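Local coordinates for protein PA_0080 (Pseudomonas aeruginosa, PDB 3ZHN) that is the lipoprotein TssJ1 of a type VI secretion system and probably contributes to anchoring its membrane complex at the outer membrane, at residues Leu132-Pro135 against Thr139-Leu142; Ala74-Ala79 against Gly115-Tyr120. All coordinates share one frame; numbering follows the deposited sequence.

Interaction 1: Leu132-Pro135 against Thr139-Leu142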
ATOM      1  N   LEU A 132      -1.561  -4.222   7.025  1.00  9.00           N
ATOM      2  CA  LEU A 132      -2.536  -3.709   7.979  1.00 10.88           C
ATOM      3  C   LEU A 132      -3.679  -4.700   8.121  1.00  8.20           C
ATOM      4  O   LEU A 132      -4.342  -4.971   7.084  1.00 10.05           O
ATOM      5  CB  LEU A 132      -3.042  -2.337   7.545  1.00 13.64           C
ATOM      6  CG  LEU A 132      -3.926  -1.689   8.549  1.00 13.40           C
ATOM      7  CD1 LEU A 132      -3.184  -1.253   9.793  1.00 17.30           C
ATOM      8  CD2 LEU A 132      -4.660  -0.486   7.978  1.00 15.69           C
ATOM      9  N   ASP A 133      -3.929  -5.277   9.317  1.00  9.04           N
ATOM     10  CA  ASP A 133      -5.149  -6.058   9.520  1.00  9.65           C
ATOM     11  C   ASP A 133      -6.297  -5.055   9.622  1.00  9.18           C
ATOM     12  O   ASP A 133      -6.256  -4.078  10.367  1.00  9.18           O
ATOM     13  CB  ASP A 133      -5.049  -6.844  10.807  1.00  9.93           C
ATOM     14  CG  ASP A 133      -3.924  -7.844  10.770  1.00  9.73           C
ATOM     15  OD1 ASP A 133      -4.115  -8.945  10.241  1.00 11.78           O
ATOM     16  OD2 ASP A 133      -2.810  -7.499  11.263  1.00 11.58           O
ATOM     17  N   VAL A 134      -7.355  -5.337   8.911  1.00 10.34           N
ATOM     18  CA  VAL A 134      -8.554  -4.464   8.784  1.00 10.96           C
ATOM     19  C   VAL A 134      -9.746  -5.226   9.392  1.00 11.35           C
ATOM     20  O   VAL A 134     -10.032  -6.332   8.961  1.00 14.29           O
ATOM     21  CB  VAL A 134      -8.863  -4.083   7.328  1.00 13.81           C
ATOM     22  CG1 VAL A 134     -10.151  -3.275   7.247  1.00 17.72           C
ATOM     23  CG2 VAL A 134      -7.707  -3.263   6.763  1.00 18.22           C
ATOM     24  N   PRO A 135     -10.358  -4.693  10.474  1.00 11.90           N
ATOM     25  CA  PRO A 135     -11.529  -5.404  11.037  1.00 12.49           C
ATOM     26  C   PRO A 135     -12.683  -5.554  10.057  1.00 12.26           C
ATOM     27  O   PRO A 135     -13.073  -4.615   9.363  1.00 14.61           O
ATOM     28  CB  PRO A 135     -11.968  -4.567  12.200  1.00 12.13           C
ATOM     29  CG  PRO A 135     -11.018  -3.504  12.340  1.00 17.20           C
ATOM     30  CD  PRO A 135     -10.091  -3.436  11.185  1.00 13.40           C
ATOM     31  N   THR A 139     -16.087  -0.044   9.219  1.00 13.34           N
ATOM     32  CA  THR A 139     -15.535   1.021   8.381  1.00 15.50           C
ATOM     33  C   THR A 139     -14.196   1.441   8.900  1.00 14.19           C
ATOM     34  O   THR A 139     -14.073   1.706  10.040  1.00 14.78           O
ATOM     35  CB  THR A 139     -16.500   2.211   8.300  1.00 15.33           C
ATOM     36  OG1 THR A 139     -17.655   1.787   7.581  1.00 17.82           O
ATOM     37  CG2 THR A 139     -15.861   3.426   7.628  1.00 14.35           C
ATOM     38  N   SER A 140     -13.195   1.470   8.015  1.00 14.39           N
ATOM     39  CA  SER A 140     -11.863   1.968   8.319  1.00 14.25           C
ATOM     40  C   SER A 140     -11.493   3.094   7.386  1.00 13.36           C
ATOM     41  O   SER A 140     -11.574   2.933   6.183  1.00 13.27           O
ATOM     42  CB  SER A 140     -10.804   0.829   8.210  1.00 17.18           C
ATOM     43  OG  SER A 140     -10.996  -0.207   9.138  1.00 15.80           O
ATOM     44  N   HIS A 141     -11.019   4.195   7.946  1.00 13.95           N
ATOM     45  CA  HIS A 141     -10.523   5.350   7.210  1.00 10.66           C
ATOM     46  C   HIS A 141      -9.032   5.504   7.512  1.00 11.36           C
ATOM     47  O   HIS A 141      -8.653   5.419   8.685  1.00 12.07           O
ATOM     48  CB  HIS A 141     -11.324   6.623   7.506  1.00 11.63           C
ATOM     49  CG  HIS A 141     -12.715   6.628   6.952  1.00 12.88           C
ATOM     50  ND1 HIS A 141     -13.504   7.768   6.951  1.00 13.98           N
ATOM     51  CD2 HIS A 141     -13.415   5.679   6.274  1.00 15.07           C
ATOM     52  CE1 HIS A 141     -14.658   7.492   6.378  1.00 14.50           C
ATOM     53  NE2 HIS A 141     -14.642   6.224   5.978  1.00 14.40           N
ATOM     54  N   LEU A 142      -8.248   5.737   6.484  1.00 10.44           N
ATOM     55  CA  LEU A 142      -6.785   5.739   6.591  1.00 11.41           C
ATOM     56  C   LEU A 142      -6.254   6.930   5.818  1.00 11.99           C
ATOM     57  O   LEU A 142      -6.644   7.200   4.701  1.00 15.00           O
ATOM     58  CB  LEU A 142      -6.212   4.466   6.069  1.00 11.74           C
ATOM     59  CG  LEU A 142      -6.678   3.165   6.668  1.00 11.59           C
ATOM     60  CD1 LEU A 142      -6.215   2.025   5.843  1.00 14.85           C
ATOM     61  CD2 LEU A 142      -6.104   2.982   8.057  1.00 14.35           C
TER
HETATM   62  O   HOH W   1     -12.719  -2.008   8.609  1.00 15.28           O
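L132 and L142 meet tip to tip, and the L132 side chain can be followed outward to that meeting. Its CB already heads for segment 139-142. L132 CG, turned anti to the backbone N (chi1 -174°), continues the approach but still lies 5.1 Å from L142 CD1. The CD2 branch closes the gap, L132 CD2 lying 3.6 Å from L142 CD1. L132 CD2 also reaches L142 CD2 at 3.8 Å, so one methyl of L132 faces the forked end of L142 and the contact is purely apolar. The CA atoms of L132 and L142 stand 10.5 Å apart, and no hydrogen bond joins the segments directly; side chains bridge the space between them.

Further along, S140 projects toward the other segment with OG beside its own backbone N (chi1 -63°). V134 CG1 approaches S140 OG at 3.7 Å, and P135 CD lies 3.9 Å from S140 OG. The hydroxyl's polar link runs through a water that donates to P135 O at 2.7 Å. The same water sits 2.5 Å from S140 OG, which is unusually short, so the exact length is doubtful. With that caution, a water appears to link the chain leaving strand 129-133 to the start of strand 139-146.

These strands belong to different sheets. L132 pairs through its backbone with L114 of strand 113-118, whereas S140 pairs with R32 and V34 of strand 31-39. V134 spans the junction, its side chain touching L114 in one sheet and T31 and V33 in the other.

Interaction 2: Ala74-Ala79 against Gly115-Tyr120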
ATOM      1  N   ALA A  74       9.447 -10.825  -6.169  1.00 12.70           N
ATOM      2  CA  ALA A  74       8.444 -11.887  -6.105  1.00 13.10           C
ATOM      3  C   ALA A  74       7.047 -11.222  -5.952  1.00 14.97           C
ATOM      4  O   ALA A  74       6.090 -11.638  -6.558  1.00 18.42           O
ATOM      5  CB  ALA A  74       8.764 -12.852  -4.936  1.00 17.38           C
ATOM      6  N   LEU A  75       6.952 -10.178  -5.135  1.00 13.49           N
ATOM      7  CA  LEU A  75       5.680  -9.478  -4.896  1.00 13.53           C
ATOM      8  C   LEU A  75       5.240  -8.628  -6.081  1.00 13.76           C
ATOM      9  O   LEU A  75       4.014  -8.341  -6.240  1.00 15.95           O
ATOM     10  CB  LEU A  75       5.797  -8.546  -3.665  1.00 12.54           C
ATOM     11  CG  LEU A  75       5.822  -9.293  -2.356  1.00 12.21           C
ATOM     12  CD1 LEU A  75       5.964  -8.352  -1.181  1.00 13.31           C
ATOM     13  CD2 LEU A  75       4.615 -10.229  -2.173  1.00 12.38           C
ATOM     14  N   THR A  76       6.187  -8.115  -6.837  1.00 15.38           N
ATOM     15  CA  THR A  76       5.861  -7.167  -7.900  1.00 15.42           C
ATOM     16  C   THR A  76       5.673  -7.818  -9.263  1.00 15.75           C
ATOM     17  O   THR A  76       4.841  -7.417 -10.002  1.00 23.88           O
ATOM     18  CB  THR A  76       6.905  -6.031  -7.983  1.00 19.10           C
ATOM     19  OG1 THR A  76       8.159  -6.530  -8.172  1.00 21.09           O
ATOM     20  CG2 THR A  76       7.045  -5.331  -6.742  1.00 20.12           C
ATOM     21  N   ASP A  77       6.456  -8.825  -9.572  1.00 17.65           N
ATOM     22  CA  ASP A  77       6.429  -9.463 -10.850  1.00 19.23           C
ATOM     23  C   ASP A  77       5.743 -10.806 -10.815  1.00 20.33           C
ATOM     24  O   ASP A  77       5.271 -11.224 -11.853  1.00 26.71           O
ATOM     25  CB  ASP A  77       7.858  -9.637 -11.330  1.00 23.36           C
ATOM     26  CG  ASP A  77       8.545  -8.300 -11.678  1.00 22.01           C
ATOM     27  OD1 ASP A  77       7.853  -7.284 -11.923  1.00 41.97           O
ATOM     28  OD2 ASP A  77       9.772  -8.273 -11.774  1.00 29.69           O
ATOM     29  N   ASN A  78       5.694 -11.467  -9.653  1.00 19.82           N
ATOM     30  CA  ASN A  78       5.198 -12.826  -9.549  1.00 19.49           C
ATOM     31  C   ASN A  78       4.212 -12.997  -8.377  1.00 16.87           C
ATOM     32  O   ASN A  78       4.271 -14.035  -7.693  1.00 17.08           O
ATOM     33  CB  ASN A  78       6.342 -13.795  -9.210  1.00 23.48           C
ATOM     34  N   ALA A  79       3.327 -12.038  -8.118  1.00 16.49           N
ATOM     35  CA  ALA A  79       2.567 -12.054  -6.877  1.00 15.55           C
ATOM     36  C   ALA A  79       1.643 -13.255  -6.774  1.00 15.50           C
ATOM     37  O   ALA A  79       1.524 -13.891  -5.697  1.00 15.31           O
ATOM     38  CB  ALA A  79       1.794 -10.756  -6.640  1.00 18.28           C
ATOM     39  N   GLY A 115      -2.110  -5.026   2.058  1.00  9.96           N
ATOM     40  CA  GLY A 115      -0.667  -4.868   1.900  1.00  9.42           C
ATOM     41  C   GLY A 115      -0.321  -3.751   0.944  1.00  9.66           C
ATOM     42  O   GLY A 115      -1.141  -3.439   0.044  1.00  9.87           O
ATOM     43  N   PHE A 116       0.877  -3.190   1.134  1.00 10.02           N
ATOM     44  CA  PHE A 116       1.367  -2.076   0.343  1.00  9.00           C
ATOM     45  C   PHE A 116       2.823  -2.332  -0.006  1.00  8.38           C
ATOM     46  O   PHE A 116       3.606  -2.636   0.896  1.00 11.62           O
ATOM     47  CB  PHE A 116       1.241  -0.742   1.041  1.00 10.20           C
ATOM     48  CG  PHE A 116      -0.165  -0.435   1.480  1.00 12.10           C
ATOM     49  CD1 PHE A 116      -0.643  -0.909   2.688  1.00 12.00           C
ATOM     50  CD2 PHE A 116      -1.015   0.327   0.672  1.00 13.69           C
ATOM     51  CE1 PHE A 116      -1.956  -0.674   3.061  1.00 13.98           C
ATOM     52  CE2 PHE A 116      -2.326   0.545   1.008  1.00 16.64           C
ATOM     53  CZ  PHE A 116      -2.773   0.057   2.201  1.00 14.76           C
ATOM     54  N   VAL A 117       3.186  -2.144  -1.301  1.00  8.54           N
ATOM     55  CA  VAL A 117       4.544  -2.193  -1.794  1.00  7.37           C
ATOM     56  C   VAL A 117       4.774  -0.923  -2.645  1.00  8.16           C
ATOM     57  O   VAL A 117       4.013  -0.656  -3.583  1.00 10.73           O
ATOM     58  CB  VAL A 117       4.833  -3.416  -2.648  1.00  8.50           C
ATOM     59  CG1 VAL A 117       6.198  -3.385  -3.316  1.00 10.97           C
ATOM     60  CG2 VAL A 117       4.722  -4.684  -1.834  1.00 13.14           C
ATOM     61  N   ALA A 118       5.790  -0.147  -2.261  1.00  8.84           N
ATOM     62  CA  ALA A 118       6.163   1.070  -2.992  1.00  9.45           C
ATOM     63  C   ALA A 118       7.542   0.846  -3.611  1.00  8.52           C
ATOM     64  O   ALA A 118       8.485   0.430  -2.940  1.00 10.80           O
ATOM     65  CB  ALA A 118       6.247   2.193  -2.019  1.00 11.53           C
ATOM     66  N   ALA A 119       7.655   1.200  -4.880  1.00  9.94           N
ATOM     67  CA  ALA A 119       8.861   1.010  -5.639  1.00 10.51           C
ATOM     68  C   ALA A 119       9.830   2.148  -5.432  1.00  9.20           C
ATOM     69  O   ALA A 119      10.183   2.890  -6.369  1.00  9.81           O
ATOM     70  CB  ALA A 119       8.508   0.883  -7.105  1.00 12.00           C
ATOM     71  N   TYR A 120      10.271   2.286  -4.183  1.00  9.29           N
ATOM     72  CA  TYR A 120      11.306   3.277  -3.856  1.00  8.74           C
ATOM     73  C   TYR A 120      12.639   2.941  -4.596  1.00 10.52           C
ATOM     74  O   TYR A 120      12.996   1.772  -4.745  1.00 10.44           O
ATOM     75  CB  TYR A 120      11.531   3.404  -2.322  1.00  8.87           C
ATOM     76  CG  TYR A 120      10.485   4.211  -1.640  1.00  8.68           C
ATOM     77  CD1 TYR A 120      10.429   5.555  -1.854  1.00  9.88           C
ATOM     78  CD2 TYR A 120       9.472   3.643  -0.903  1.00  8.09           C
ATOM     79  CE1 TYR A 120       9.466   6.358  -1.267  1.00  9.13           C
ATOM     80  CE2 TYR A 120       8.497   4.440  -0.305  1.00  9.32           C
ATOM     81  CZ  TYR A 120       8.511   5.809  -0.472  1.00  8.31           C
ATOM     82  OH  TYR A 120       7.522   6.591   0.105  1.00  9.97           O
TER
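V117 divides its two methyls between L75 and T76, consecutive residues of helix 72-77. V117 CG2 meets L75 CD1 at 3.9 Å, the two side chains crossing obliquely. V117 CG1, placed anti to the backbone N by a chi1 of 173°, lies 4.0 Å from T76 CG2, and here the side chains cross at about a right angle. Both contacts are methyl to methyl. With no hydrogen bond between the segments and 8.0 Å from T76 CA to V117 CA, the evidence is for side-chain packing of helix on strand.

The next shell adds polar and backbone restraints. T76 has a chi1 of 57°, which sets OG1 between the backbone N and carbonyl carbon and leaves CG2 for V117; OG1 bonds to Y72 O, one turn back in the helix. The side chains of V117 and A119 also touch Y72. Y59 of strand 54-61 contributes twice, touching V117 and hydrogen-bonding through its OH to L75 O. T82 OG1 of helix 79-83 is bonded to both A74 O and N78 O.

On the strand side, V117 is fixed by backbone pairing with R57, while F116 and A118 pair with Q130 and W128. A119 is the middle residue of an inverse gamma turn, marked by a weak bond from Y120 N to A118 O of 2.9 Å.

Side-chain alternation sorts the two faces: V117 faces the helix, whereas F116 and A118 touch I151 of the second sheet. This is the pattern of a beta-sandwich with a helical insertion laid on its outer face, consistent with the TssJ family, whose sandwich resembles transthyretin.

Both segments of interaction 2 precede those of interaction 1 in the sequence. Their centres are 20 Å apart, with the middle of the molecule between them, yet their nearest atoms come within about 5 Å without touching. The antiparallel sheet connects them: strand 113-118 carries one side of interaction 2, and its neighbour and successor, the edge strand 129-133, leads into interaction 1. From this sheet, interaction 2 reaches outward to helix 72-77, while interaction 1 reaches across to strand 139-146 of the mixed sheet. Together they mark three successive layers of the TssJ fold: the helices, the antiparallel beta-sheet and the mixed beta-sheet.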